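Local coordinates for DUF1285 domain-containing protein (Shewanella baltica, PDB 2RA9) that is of unknown function, though its family has been suggested to take part in signal transduction, at residues D28-A31 with L32-T36; L63-P66 with V67-V70. All blocks are in the same frame, centred on the assembly; numbering follows the deposited sequence. Where two conformers were deposited one is given.

How the interactions relate
Interactions 1 and 2 are the turns of two beta hairpins in one six-stranded mixed sheet of the DUF1285 N-terminal region. Interaction 1 (28-36) joins strands 27-29 and 35-37, while interaction 2 (63-70) joins strands 60-64 and 69-74. Strands 27-29 and 69-74 are direct neighbours and run parallel, so the two hairpins lie side by side in the sheet, although the segments of the two interactions do not touch: their centres are about 20 Å apart and their nearest atoms about 4 Å. Interaction 1 is partly buried, about 11 Å from the centre of the chain; interaction 2, about 20 Å from it, is a surface contact that holds a 1,2-ethanediol, probably from the crystallisation liquor.

Interaction 1 (D28-A31 with L32-T36); sequences DINA and LGDWT
Over one face of the Trp-35 indole lies the side chain of Ile-29, a CH-pi contact across the beta hairpin 28-36. Ile-29 CG1 sits 3.8 Å from the centroid of the five-membered ring, only 8° off the ring normal, while CD1 is shifted toward the rim and reaches CE2 of Trp-35 at 3.5 Å. The two residues form an antiparallel non-hydrogen-bonded pair whose side chains run alongside each other on the same face of the sheet. Ile-29 has CG1 anti to its carbonyl carbon (chi1 -52°) and an extended chi2, which lays the branch along the indole. Helix 44-51 packs on Trp-35 through Ala-47, Phe-50 and Ala-51, so a large aromatic and a branched aliphatic residue suit this buried place.

The chain reverses in a type I turn from Asn-30 to Gly-33, closed by a hydrogen bond from Gly-33 N to Asn-30 O. Glycine fits here because its positive phi would press a CB against the preceding carbonyl. The Asn-30 side chain braces the turn: its OD1 accepts from Asp-34 N, just past it, at 3.0 Å, the donor standing 47° out of the amide plane, and takes a weak bond from Leu-32 N. In return Asn-30 N donates to Asp-34 O.

On the other face of the sheet, the hydrogen-bonded pair Asp-28 and Thr-36 brings two polar side chains together at a partly exposed spot. A water links them, donating to Asp-28 OD2 at 2.7 Å and accepting from Thr-36 OG1 at 2.9 Å.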
# COMPACT_ATOMS: atom_id res chain seq x y z
N ASP A 28 5.73 -10.97 -7.47
CA ASP A 28 4.77 -11.41 -6.46
C ASP A 28 4.94 -10.56 -5.21
O ASP A 28 6.08 -10.30 -4.81
CB ASP A 28 5.01 -12.90 -6.10
CG ASP A 28 4.67 -13.87 -7.22
OD1 ASP A 28 3.47 -14.01 -7.52
OD2 ASP A 28 5.57 -14.47 -7.83
N ILE A 29 3.83 -10.13 -4.59
CA ILE A 29 3.82 -9.44 -3.32
C ILE A 29 3.02 -10.29 -2.35
O ILE A 29 1.86 -10.61 -2.59
CB ILE A 29 3.21 -8.03 -3.40
CG1 ILE A 29 3.88 -7.24 -4.51
CG2 ILE A 29 3.37 -7.30 -2.07
CD1 ILE A 29 3.32 -5.85 -4.72
N ASN A 30 3.65 -10.73 -1.27
CA ASN A 30 2.95 -11.58 -0.28
C ASN A 30 2.14 -10.74 0.69
O ASN A 30 2.11 -9.50 0.60
CB ASN A 30 3.90 -12.55 0.42
CG ASN A 30 4.84 -11.90 1.41
OD1 ASN A 30 4.67 -10.76 1.84
ND2 ASN A 30 5.86 -12.68 1.80
N ALA A 31 1.42 -11.43 1.58
CA ALA A 31 0.45 -10.77 2.45
C ALA A 31 1.11 -9.78 3.39
O ALA A 31 0.47 -8.81 3.84
CB ALA A 31 -0.35 -11.83 3.21
N LEU A 32 2.40 -9.99 3.68
CA LEU A 32 3.15 -9.08 4.54
C LEU A 32 3.79 -7.92 3.76
O LEU A 32 4.38 -7.02 4.34
CB LEU A 32 4.18 -9.85 5.37
CG LEU A 32 3.65 -10.17 6.78
CD1 LEU A 32 4.37 -11.35 7.42
CD2 LEU A 32 3.79 -8.90 7.63
N GLY A 33 3.65 -7.93 2.44
CA GLY A 33 4.13 -6.83 1.61
C GLY A 33 5.51 -7.02 1.05
O GLY A 33 6.07 -6.11 0.46
N ASP A 34 6.06 -8.22 1.18
CA ASP A 34 7.39 -8.50 0.69
C ASP A 34 7.30 -8.93 -0.76
O ASP A 34 6.41 -9.71 -1.14
CB ASP A 34 8.09 -9.54 1.54
CG ASP A 34 8.36 -9.06 2.95
OD1 ASP A 34 8.58 -7.85 3.11
OD2 ASP A 34 8.33 -9.89 3.89
N TRP A 35 8.25 -8.47 -1.58
CA TRP A 35 8.24 -8.73 -3.02
C TRP A 35 9.23 -9.82 -3.42
O TRP A 35 10.32 -9.89 -2.88
CB TRP A 35 8.63 -7.47 -3.79
CG TRP A 35 7.74 -6.32 -3.76
CD1 TRP A 35 7.16 -5.71 -2.65
CD2 TRP A 35 7.32 -5.54 -4.87
NE1 TRP A 35 6.44 -4.61 -3.02
CE2 TRP A 35 6.51 -4.49 -4.38
CE3 TRP A 35 7.53 -5.64 -6.26
CZ2 TRP A 35 5.92 -3.54 -5.22
CZ3 TRP A 35 6.94 -4.72 -7.08
CH2 TRP A 35 6.17 -3.66 -6.56
N THR A 36 8.85 -10.59 -4.43
CA THR A 36 9.80 -11.42 -5.18
C THR A 36 9.70 -11.16 -6.66
O THR A 36 8.66 -10.70 -7.14
CB THR A 36 9.62 -12.92 -4.92
OG1 THR A 36 8.31 -13.31 -5.31
CG2 THR A 36 9.85 -13.27 -3.49
O HOH W 1 8.24 -13.93 -8.11

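Interaction 2 (L63-P66 with V67-V70); sequences LITP and VEKV. With EDO (1,2-ethanediol), chain C.
The backbones of Leu-63 and Val-70 form an antiparallel hydrogen-bonded pair in the beta hairpin 60-74, each residue's N-H meeting the other's carbonyl, and Ile-64 with Lys-69 follows as a non-hydrogen-bonded pair before the chain turns through Pro-66 and Val-67. Leu-63 CB meets Val-70 CG2 at 3.9 Å on one face of the sheet. Leu-63, which is buried, also packs on Ile-53 and Leu-54, and leucine suits that place; Val-70 is only partly buried.

At the turn, Thr-65 grips Glu-68 O twice. Its backbone N donates at 2.9 Å, and its hydroxyl OG1 donates at 2.6 Å to the same oxygen, in the carbonyl plane and on a lone pair. A chi1 of 64° sets OG1 between the backbone N and the carbonyl carbon of Thr-65, from where it reaches across the base of the turn. Threonine thus adds a side-chain bond to the backbone one. Pro-66 follows, its ring restricting phi, here -52°, to a value that suits the start of the turn.

On the opposite face from Leu-63, Ile-64 CD1 rests against Lys-69 CG at 3.8 Å. The aliphatic part of lysine serves as a hydrophobic neighbour while its charged end goes back to the turn. The chain is extended as far as CE and bends at chi4 (57°), bringing NZ to Thr-65 O at 3.0 Å. There the ammonium helps satisfy a turn carbonyl. A 1,2-ethanediol bridges two nitrogens of this residue: Lys-69 N donates to its O1 at 2.9 Å, and Lys-69 NZ donates to its O2 at 2.8 Å.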
# COMPACT_ATOMS: atom_id res chain seq x y z
N LEU A 63 3.07 -3.35 -13.42
CA LEU A 63 4.14 -2.38 -13.51
C LEU A 63 4.03 -1.77 -14.92
O LEU A 63 3.99 -2.50 -15.93
CB LEU A 63 5.50 -3.03 -13.29
CG LEU A 63 5.66 -3.81 -12.00
CD1 LEU A 63 7.08 -4.42 -11.91
CD2 LEU A 63 5.39 -2.93 -10.76
N ILE A 64 4.02 -0.45 -14.97
CA ILE A 64 3.71 0.26 -16.18
C ILE A 64 4.81 1.20 -16.60
O ILE A 64 5.10 2.20 -15.92
CB ILE A 64 2.35 1.09 -16.03
CG1 ILE A 64 1.19 0.14 -15.78
CG2 ILE A 64 2.12 1.93 -17.30
CD1 ILE A 64 0.84 -0.82 -16.89
N THR A 65 5.43 0.91 -17.76
CA THR A 65 6.40 1.81 -18.39
C THR A 65 6.05 1.89 -19.88
O THR A 65 5.25 1.09 -20.37
CB THR A 65 7.85 1.31 -18.27
OG1 THR A 65 8.01 0.08 -18.98
CG2 THR A 65 8.27 1.15 -16.83
N PRO A 66 6.59 2.89 -20.60
CA PRO A 66 6.28 2.96 -22.03
C PRO A 66 6.55 1.66 -22.79
O PRO A 66 5.71 1.24 -23.60
CB PRO A 66 7.15 4.11 -22.51
CG PRO A 66 7.23 5.04 -21.27
CD PRO A 66 7.34 4.05 -20.13
N VAL A 67 7.68 1.03 -22.53
CA VAL A 67 8.11 -0.12 -23.32
C VAL A 67 7.60 -1.43 -22.76
O VAL A 67 7.34 -2.37 -23.52
CB VAL A 67 9.64 -0.16 -23.43
CG1 VAL A 67 10.10 -1.39 -24.20
CG2 VAL A 67 10.16 1.14 -24.09
N GLU A 68 7.47 -1.52 -21.43
CA GLU A 68 7.19 -2.78 -20.76
C GLU A 68 6.05 -2.58 -19.78
O GLU A 68 6.12 -1.71 -18.89
CB GLU A 68 8.42 -3.30 -20.01
CG GLU A 68 9.62 -3.58 -20.84
CD GLU A 68 10.80 -4.13 -20.01
OE1 GLU A 68 10.56 -4.72 -18.91
OE2 GLU A 68 11.97 -4.01 -20.46
N LYS A 69 4.99 -3.37 -19.97
CA LYS A 69 3.85 -3.38 -19.09
C LYS A 69 3.62 -4.82 -18.68
O LYS A 69 3.35 -5.65 -19.54
CB LYS A 69 2.60 -2.77 -19.74
CG LYS A 69 2.80 -1.33 -20.16
CD LYS A 69 1.62 -0.79 -20.95
CE LYS A 69 1.85 0.60 -21.50
NZ LYS A 69 3.08 0.70 -22.35
N VAL A 70 3.78 -5.10 -17.39
CA VAL A 70 3.80 -6.47 -16.92
C VAL A 70 2.94 -6.63 -15.65
O VAL A 70 2.68 -5.69 -14.96
CB VAL A 70 5.23 -6.98 -16.66
CG1 VAL A 70 6.11 -6.79 -17.90
CG2 VAL A 70 5.84 -6.31 -15.45
C1 EDO C . 4.55 -3.60 -24.02
O1 EDO C . 4.43 -4.17 -22.74
C2 EDO C . 4.48 -2.09 -23.92
O2 EDO C . 3.12 -1.65 -23.80